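Local coordinates for protein pyrrolysyl-tRNA synthetase (Desulfitobacterium hafniense, PDB 3DSQ) that probably catalyses the ATP-dependent attachment of pyrrolysine to its cognate tRNA, working as a homodimeric class II aminoacyl-tRNA synthetase, at residues K23-S28 / H51-Q56; T267-S272 / L277-G282. All coordinates share one frame; numbering follows the deposited sequence.

Contact 1: residues K23-S28 / H51-Q56; sequences KELNAS and HQLMSQ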
ATOM      1  N   LYS B  23      -2.865  18.216 -20.515  1.00 28.02           N
ATOM      2  CA  LYS B  23      -2.102  17.986 -19.293  1.00 28.31           C
ATOM      3  C   LYS B  23      -2.172  16.524 -18.879  1.00 26.72           C
ATOM      4  O   LYS B  23      -1.167  15.943 -18.486  1.00 28.25           O
ATOM      5  CB  LYS B  23      -2.608  18.871 -18.147  1.00 30.87           C
ATOM      6  CG  LYS B  23      -1.605  19.917 -17.690  1.00 33.31           C
ATOM      7  CD  LYS B  23      -1.885  20.393 -16.262  1.00 35.07           C
ATOM      8  CE  LYS B  23      -0.847  21.417 -15.813  1.00 36.76           C
ATOM      9  NZ  LYS B  23      -1.039  21.826 -14.385  1.00 41.15           N
ATOM     10  N   GLU B  24      -3.359  15.929 -18.969  1.00 26.69           N
ATOM     11  CA  GLU B  24      -3.534  14.521 -18.613  1.00 27.25           C
ATOM     12  C   GLU B  24      -2.679  13.639 -19.518  1.00 27.45           C
ATOM     13  O   GLU B  24      -2.262  12.542 -19.123  1.00 24.64           O
ATOM     14  CB  GLU B  24      -4.975  14.069 -18.807  1.00 29.02           C
ATOM     15  CG  GLU B  24      -6.044  14.913 -18.152  1.00 33.31           C
ATOM     16  CD  GLU B  24      -7.417  14.314 -18.379  1.00 32.77           C
ATOM     17  OE1 GLU B  24      -7.690  13.862 -19.512  1.00 32.09           O
ATOM     18  OE2 GLU B  24      -8.222  14.298 -17.430  1.00 38.10           O
ATOM     19  N   LEU B  25      -2.479  14.105 -20.747  1.00 25.98           N
ATOM     20  CA  LEU B  25      -1.689  13.384 -21.733  1.00 28.40           C
ATOM     21  C   LEU B  25      -0.219  13.772 -21.640  1.00 28.55           C
ATOM     22  O   LEU B  25       0.582  13.422 -22.507  1.00 29.80           O
ATOM     23  CB  LEU B  25      -2.216  13.677 -23.140  1.00 26.76           C
ATOM     24  CG  LEU B  25      -3.667  13.262 -23.361  1.00 26.58           C
ATOM     25  CD1 LEU B  25      -4.159  13.655 -24.756  1.00 25.80           C
ATOM     26  CD2 LEU B  25      -3.764  11.771 -23.151  1.00 25.53           C
ATOM     27  N   ASN B  26       0.127  14.501 -20.585  1.00 28.78           N
ATOM     28  CA  ASN B  26       1.496  14.940 -20.360  1.00 30.56           C
ATOM     29  C   ASN B  26       2.127  15.745 -21.491  1.00 30.75           C
ATOM     30  O   ASN B  26       3.266  15.488 -21.896  1.00 29.14           O
ATOM     31  CB  ASN B  26       2.392  13.738 -20.014  1.00 33.21           C
ATOM     32  CG  ASN B  26       2.081  13.162 -18.641  1.00 35.46           C
ATOM     33  OD1 ASN B  26       1.895  13.904 -17.671  1.00 35.49           O
ATOM     34  ND2 ASN B  26       2.028  11.840 -18.548  1.00 35.50           N
ATOM     35  N   ALA B  27       1.390  16.733 -21.994  1.00 29.87           N
ATOM     36  CA  ALA B  27       1.904  17.588 -23.048  1.00 29.17           C
ATOM     37  C   ALA B  27       3.011  18.442 -22.430  1.00 29.94           C
ATOM     38  O   ALA B  27       3.130  18.530 -21.207  1.00 29.38           O
ATOM     39  CB  ALA B  27       0.794  18.478 -23.591  1.00 28.73           C
ATOM     40  N   SER B  28       3.821  19.073 -23.270  1.00 29.50           N
ATOM     41  CA  SER B  28       4.900  19.900 -22.763  1.00 30.23           C
ATOM     42  C   SER B  28       4.381  21.273 -22.378  1.00 30.92           C
ATOM     43  O   SER B  28       3.309  21.685 -22.820  1.00 29.38           O
ATOM     44  CB  SER B  28       6.006  20.055 -23.816  1.00 28.85           C
ATOM     45  OG  SER B  28       5.509  20.665 -24.991  1.00 30.28           O
ATOM     46  N   HIS B  51      -3.831  13.700 -30.600  1.00 37.04           N
ATOM     47  CA  HIS B  51      -3.613  12.476 -31.360  1.00 37.51           C
ATOM     48  C   HIS B  51      -2.224  11.887 -31.141  1.00 35.29           C
ATOM     49  O   HIS B  51      -2.084  10.691 -30.916  1.00 34.69           O
ATOM     50  CB  HIS B  51      -3.809  12.742 -32.853  1.00 40.86           C
ATOM     51  CG  HIS B  51      -3.629  11.526 -33.705  1.00 46.80           C
ATOM     52  ND1 HIS B  51      -4.571  10.519 -33.771  1.00 49.29           N
ATOM     53  CD2 HIS B  51      -2.599  11.132 -34.491  1.00 46.94           C
ATOM     54  CE1 HIS B  51      -4.127   9.558 -34.560  1.00 49.28           C
ATOM     55  NE2 HIS B  51      -2.934   9.904 -35.009  1.00 50.68           N
ATOM     56  N   GLN B  52      -1.204  12.735 -31.230  1.00 35.75           N
ATOM     57  CA  GLN B  52       0.180  12.325 -31.031  1.00 35.09           C
ATOM     58  C   GLN B  52       0.428  11.916 -29.579  1.00 34.24           C
ATOM     59  O   GLN B  52       1.176  10.974 -29.312  1.00 31.64           O
ATOM     60  CB  GLN B  52       1.124  13.471 -31.405  1.00 38.24           C
ATOM     61  CG  GLN B  52       2.598  13.220 -31.061  1.00 44.71           C
ATOM     62  CD  GLN B  52       3.211  12.076 -31.859  1.00 49.03           C
ATOM     63  OE1 GLN B  52       3.231  12.107 -33.091  1.00 51.68           O
ATOM     64  NE2 GLN B  52       3.716  11.061 -31.159  1.00 49.98           N
ATOM     65  N   LEU B  53      -0.189  12.627 -28.636  1.00 32.31           N
ATOM     66  CA  LEU B  53       0.006  12.290 -27.227  1.00 31.53           C
ATOM     67  C   LEU B  53      -0.658  10.961 -26.900  1.00 29.42           C
ATOM     68  O   LEU B  53      -0.117  10.152 -26.145  1.00 29.03           O
ATOM     69  CB  LEU B  53      -0.543  13.398 -26.316  1.00 31.92           C
ATOM     70  CG  LEU B  53       0.154  14.757 -26.453  1.00 32.80           C
ATOM     71  CD1 LEU B  53      -0.489  15.786 -25.513  1.00 31.17           C
ATOM     72  CD2 LEU B  53       1.635  14.594 -26.151  1.00 31.14           C
ATOM     73  N   MET B  54      -1.829  10.723 -27.472  1.00 30.26           N
ATOM     74  CA  MET B  54      -2.513   9.465 -27.207  1.00 33.11           C
ATOM     75  C   MET B  54      -1.670   8.318 -27.750  1.00 33.06           C
ATOM     76  O   MET B  54      -1.537   7.271 -27.109  1.00 31.70           O
ATOM     77  CB  MET B  54      -3.906   9.472 -27.834  1.00 33.90           C
ATOM     78  CG  MET B  54      -4.849  10.463 -27.143  1.00 38.85           C
ATOM     79  SD  MET B  54      -6.456  10.619 -27.932  1.00 43.37           S
ATOM     80  CE  MET B  54      -7.411   9.586 -26.968  1.00 43.68           C
ATOM     81  N   SER B  55      -1.077   8.538 -28.920  1.00 33.72           N
ATOM     82  CA  SER B  55      -0.233   7.533 -29.554  1.00 34.56           C
ATOM     83  C   SER B  55       0.944   7.217 -28.641  1.00 33.27           C
ATOM     84  O   SER B  55       1.234   6.057 -28.371  1.00 35.97           O
ATOM     85  CB  SER B  55       0.275   8.046 -30.908  1.00 35.87           C
ATOM     86  OG  SER B  55       1.162   7.110 -31.501  1.00 38.22           O
ATOM     87  N   GLN B  56       1.624   8.254 -28.167  1.00 33.30           N
ATOM     88  CA  GLN B  56       2.756   8.065 -27.267  1.00 33.87           C
ATOM     89  C   GLN B  56       2.328   7.307 -26.012  1.00 33.01           C
ATOM     90  O   GLN B  56       3.035   6.416 -25.543  1.00 32.55           O
ATOM     91  CB  GLN B  56       3.355   9.420 -26.887  1.00 35.78           C
ATOM     92  CG  GLN B  56       4.221  10.025 -27.980  1.00 39.99           C
ATOM     93  CD  GLN B  56       4.586  11.471 -27.712  1.00 43.44           C
ATOM     94  OE1 GLN B  56       4.822  11.868 -26.568  1.00 44.83           O
ATOM     95  NE2 GLN B  56       4.648  12.270 -28.775  1.00 46.56           N
TER

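Contact 2: residues T267-S272 / L277-G282; sequences TQHVQS and LSYLDG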
ATOM      1  N   THR B 267       6.314  14.749 -15.676  1.00 32.83           N
ATOM      2  CA  THR B 267       4.935  14.640 -16.128  1.00 31.84           C
ATOM      3  C   THR B 267       4.138  15.846 -15.636  1.00 31.88           C
ATOM      4  O   THR B 267       4.629  16.615 -14.821  1.00 32.34           O
ATOM      5  CB  THR B 267       4.285  13.336 -15.638  1.00 30.64           C
ATOM      6  OG1 THR B 267       4.515  13.179 -14.235  1.00 28.85           O
ATOM      7  CG2 THR B 267       4.867  12.140 -16.391  1.00 31.66           C
ATOM      8  N   GLN B 268       2.912  16.014 -16.122  1.00 32.10           N
ATOM      9  CA  GLN B 268       2.104  17.175 -15.741  1.00 34.06           C
ATOM     10  C   GLN B 268       1.252  17.047 -14.484  1.00 33.68           C
ATOM     11  O   GLN B 268       1.254  17.942 -13.643  1.00 33.81           O
ATOM     12  CB  GLN B 268       1.209  17.594 -16.908  1.00 33.52           C
ATOM     13  CG  GLN B 268       1.948  18.247 -18.057  1.00 34.42           C
ATOM     14  CD  GLN B 268       2.572  19.570 -17.661  1.00 37.46           C
ATOM     15  OE1 GLN B 268       2.011  20.326 -16.864  1.00 37.26           O
ATOM     16  NE2 GLN B 268       3.728  19.868 -18.234  1.00 39.43           N
ATOM     17  N   HIS B 269       0.510  15.953 -14.365  1.00 34.50           N
ATOM     18  CA  HIS B 269      -0.333  15.742 -13.195  1.00 33.77           C
ATOM     19  C   HIS B 269       0.327  14.780 -12.213  1.00 32.98           C
ATOM     20  O   HIS B 269       0.865  13.738 -12.608  1.00 30.60           O
ATOM     21  CB  HIS B 269      -1.698  15.175 -13.602  1.00 36.48           C
ATOM     22  CG  HIS B 269      -2.627  16.180 -14.212  1.00 40.31           C
ATOM     23  ND1 HIS B 269      -2.720  17.481 -13.764  1.00 40.98           N
ATOM     24  CD2 HIS B 269      -3.571  16.047 -15.176  1.00 40.02           C
ATOM     25  CE1 HIS B 269      -3.681  18.104 -14.424  1.00 39.96           C
ATOM     26  NE2 HIS B 269      -4.213  17.255 -15.284  1.00 40.01           N
ATOM     27  N   VAL B 270       0.283  15.116 -10.928  1.00 30.78           N
ATOM     28  CA  VAL B 270       0.881  14.237  -9.930  1.00 28.76           C
ATOM     29  C   VAL B 270       0.035  12.959  -9.855  1.00 28.30           C
ATOM     30  O   VAL B 270       0.492  11.919  -9.365  1.00 25.74           O
ATOM     31  CB  VAL B 270       0.947  14.923  -8.539  1.00 29.74           C
ATOM     32  CG1 VAL B 270      -0.455  15.053  -7.947  1.00 24.68           C
ATOM     33  CG2 VAL B 270       1.877  14.135  -7.609  1.00 26.45           C
ATOM     34  N   GLN B 271      -1.198  13.047 -10.352  1.00 26.37           N
ATOM     35  CA  GLN B 271      -2.114  11.904 -10.364  1.00 25.98           C
ATOM     36  C   GLN B 271      -1.665  10.843 -11.364  1.00 25.22           C
ATOM     37  O   GLN B 271      -1.971   9.663 -11.210  1.00 23.23           O
ATOM     38  CB  GLN B 271      -3.534  12.332 -10.762  1.00 29.36           C
ATOM     39  CG  GLN B 271      -4.356  13.084  -9.710  1.00 32.96           C
ATOM     40  CD  GLN B 271      -3.891  14.517  -9.484  1.00 35.38           C
ATOM     41  OE1 GLN B 271      -3.222  15.116 -10.333  1.00 35.71           O
ATOM     42  NE2 GLN B 271      -4.264  15.080  -8.335  1.00 36.86           N
ATOM     43  N   SER B 272      -0.956  11.266 -12.405  1.00 24.66           N
ATOM     44  CA  SER B 272      -0.504  10.342 -13.440  1.00 25.00           C
ATOM     45  C   SER B 272       0.127   9.030 -12.936  1.00 21.62           C
ATOM     46  O   SER B 272      -0.028   7.980 -13.557  1.00 22.17           O
ATOM     47  CB  SER B 272       0.451  11.079 -14.386  1.00 24.36           C
ATOM     48  OG  SER B 272       1.548  10.266 -14.729  1.00 30.12           O
ATOM     49  N   LEU B 277      -7.711   5.083 -11.012  1.00 23.61           N
ATOM     50  CA  LEU B 277      -8.617   4.325 -11.859  1.00 23.32           C
ATOM     51  C   LEU B 277      -8.671   5.042 -13.201  1.00 21.90           C
ATOM     52  O   LEU B 277      -9.286   4.551 -14.138  1.00 23.22           O
ATOM     53  CB  LEU B 277     -10.029   4.258 -11.263  1.00 22.62           C
ATOM     54  CG  LEU B 277     -10.214   3.404 -10.003  1.00 24.51           C
ATOM     55  CD1 LEU B 277     -11.691   3.366  -9.621  1.00 25.11           C
ATOM     56  CD2 LEU B 277      -9.692   1.998 -10.250  1.00 22.18           C
ATOM     57  N   SER B 278      -8.015   6.197 -13.290  1.00 22.62           N
ATOM     58  CA  SER B 278      -8.003   6.995 -14.526  1.00 23.84           C
ATOM     59  C   SER B 278      -6.668   6.966 -15.278  1.00 24.81           C
ATOM     60  O   SER B 278      -6.614   7.209 -16.485  1.00 21.30           O
ATOM     61  CB  SER B 278      -8.355   8.453 -14.213  1.00 23.73           C
ATOM     62  OG  SER B 278      -9.711   8.558 -13.818  1.00 29.30           O
ATOM     63  N   TYR B 279      -5.588   6.700 -14.555  1.00 24.68           N
ATOM     64  CA  TYR B 279      -4.271   6.634 -15.178  1.00 24.35           C
ATOM     65  C   TYR B 279      -3.659   5.295 -14.833  1.00 25.21           C
ATOM     66  O   TYR B 279      -4.165   4.577 -13.973  1.00 25.38           O
ATOM     67  CB  TYR B 279      -3.332   7.718 -14.644  1.00 22.73           C
ATOM     68  CG  TYR B 279      -3.735   9.153 -14.889  1.00 23.89           C
ATOM     69  CD1 TYR B 279      -4.709   9.772 -14.099  1.00 22.77           C
ATOM     70  CD2 TYR B 279      -3.075   9.921 -15.849  1.00 20.72           C
ATOM     71  CE1 TYR B 279      -5.005  11.119 -14.250  1.00 23.32           C
ATOM     72  CE2 TYR B 279      -3.355  11.269 -16.009  1.00 25.03           C
ATOM     73  CZ  TYR B 279      -4.321  11.867 -15.198  1.00 27.34           C
ATOM     74  OH  TYR B 279      -4.541  13.217 -15.290  1.00 28.05           O
ATOM     75  N   LEU B 280      -2.559   4.968 -15.506  1.00 24.68           N
ATOM     76  CA  LEU B 280      -1.844   3.731 -15.245  1.00 25.61           C
ATOM     77  C   LEU B 280      -0.427   3.966 -15.736  1.00 25.17           C
ATOM     78  O   LEU B 280      -0.225   4.296 -16.900  1.00 25.46           O
ATOM     79  CB  LEU B 280      -2.455   2.559 -16.016  1.00 26.82           C
ATOM     80  CG  LEU B 280      -2.280   1.122 -15.498  1.00 30.35           C
ATOM     81  CD1 LEU B 280      -2.245   0.186 -16.694  1.00 29.94           C
ATOM     82  CD2 LEU B 280      -1.022   0.957 -14.670  1.00 28.79           C
ATOM     83  N   ASP B 281       0.540   3.827 -14.836  1.00 26.77           N
ATOM     84  CA  ASP B 281       1.953   3.999 -15.174  1.00 28.43           C
ATOM     85  C   ASP B 281       2.208   5.309 -15.935  1.00 29.38           C
ATOM     86  O   ASP B 281       2.957   5.348 -16.918  1.00 28.41           O
ATOM     87  CB  ASP B 281       2.419   2.779 -15.979  1.00 27.60           C
ATOM     88  CG  ASP B 281       3.943   2.692 -16.117  1.00 30.22           C
ATOM     89  OD1 ASP B 281       4.680   3.204 -15.253  1.00 29.79           O
ATOM     90  OD2 ASP B 281       4.402   2.084 -17.099  1.00 29.23           O
ATOM     91  N   GLY B 282       1.572   6.379 -15.461  1.00 28.02           N
ATOM     92  CA  GLY B 282       1.726   7.693 -16.059  1.00 23.62           C
ATOM     93  C   GLY B 282       0.876   7.979 -17.285  1.00 23.12           C
ATOM     94  O   GLY B 282       0.949   9.072 -17.823  1.00 24.25           O
TER

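Contact 1: residues K23-S28 / H51-Q56
Leu25 and Leu53 carry the contact, pressed together close to their backbones: Leu25 CB lies 3.6 Å from Leu53 CB. The two side chains pass each other at a slant, and each touches through CB and CD1. Leu53 reaches past its own CB with CD1, which rests 3.6 Å from Leu25 CB, while Leu25 CD1 runs back across Leu53 CB at 3.9 Å. That same methyl, Leu25 CD1, also lies 4.0 Å from Met54 CG, making it the point shared by two consecutive residues of helix 39-68. Leu53 CD1 is likewise shared, since Ala27 CB meets it at 3.5 Å. In Leu53 the first torsion (chi1 -63°) sets CG beside the backbone N, which brings the branch across to the chain of residues 25-27. What joins is the capped C-terminal end of one helix and the flank of a much longer one. Helix 16-24 stops here in a Schellman motif: Asn26, in the left-handed helical region, donates its N to Lys23 O at 2.9 Å, and Ala27 N bonds back to Leu22 O. The chain turns at Asn26, and Leu25 before it and Ala27 after it both pack on Leu53. Leu22 broadens the apolar patch, touching Ala27 and Leu53, and Ile287 near the C-terminus packs on Met54. Farther out, Asn26 OD1 accepts a hydrogen bond from Gln268 N, fixing the turn to a loop of the core domain. The chain then enters helix 29-32, for which Ser28 is the N-cap, its own N being bonded to Gln31 OE1.

Contact 2: residues T267-S272 / L277-G282
The aromatic ring of Tyr279 meets the backbone of Ser272 in a CH-pi contact, with Ser272 CA 3.9 Å from the ring centroid and 25° off the normal. CA sits toward the rim of the face, and the carbonyl carbon of Gln271 covers the same face a little higher. Gln271 CB adds a looser touch on Tyr279 CE1 at 4.0 Å, although the rest of that side chain bends off toward the loop that carries Gln167. At the far end of the ring the phenol oxygen approaches an imidazole: Tyr279 OH lies 3.0 Å from His269 CD2, at the edge of the histidine and near its plane. The two side chains cross at about a right angle; with CG beside the backbone N (chi1 -62°), the Tyr279 ring lies along residues 269-272 and its OH reaches His269.

The polar bonds join Ser272 to Gly282 and are weak. Gly282 N donates to Ser272 O at 3.0 Å in a strongly bent bond, and Ser272 OG gives a long one of 3.4 Å to Gly282 O. Gly282 CA joins in with a CA-H...O contact to Ser272 O. The neighbouring Asp281 points its side chain away at CB; its OD1 accepts from Ala72 N and its OD2 forms a salt bridge with Lys68 NZ.

Asp281 and Gly282, both with positive phi, form the two-residue type I' turn of a beta hairpin whose strands are 279-280 and 283-284; the loop of residues 267-272 packs against its first strand and turn.

In the fold
Contact 1 closes before contact 2 opens along the chain, yet their centres lie only about 12 Å apart. Contact 1 joins the turn that ends helix 16-24 to helix 39-68, about 23 Å from the chain's centre; contact 2, about 13 Å from it, follows helix 257-265. Lys23 bridges them by touching Gln268 and His269, while Glu24 of helix 16-24 touches Tyr279 and helix 39-68 runs on to meet Leu280 and Asp281. The N-terminal helices are thus anchored to the hairpin 279-284. Beyond it, Leu280 packs on Leu142 of the second subunit, and Gln167, a sodium ligand, bonds the loop of residues 267-272.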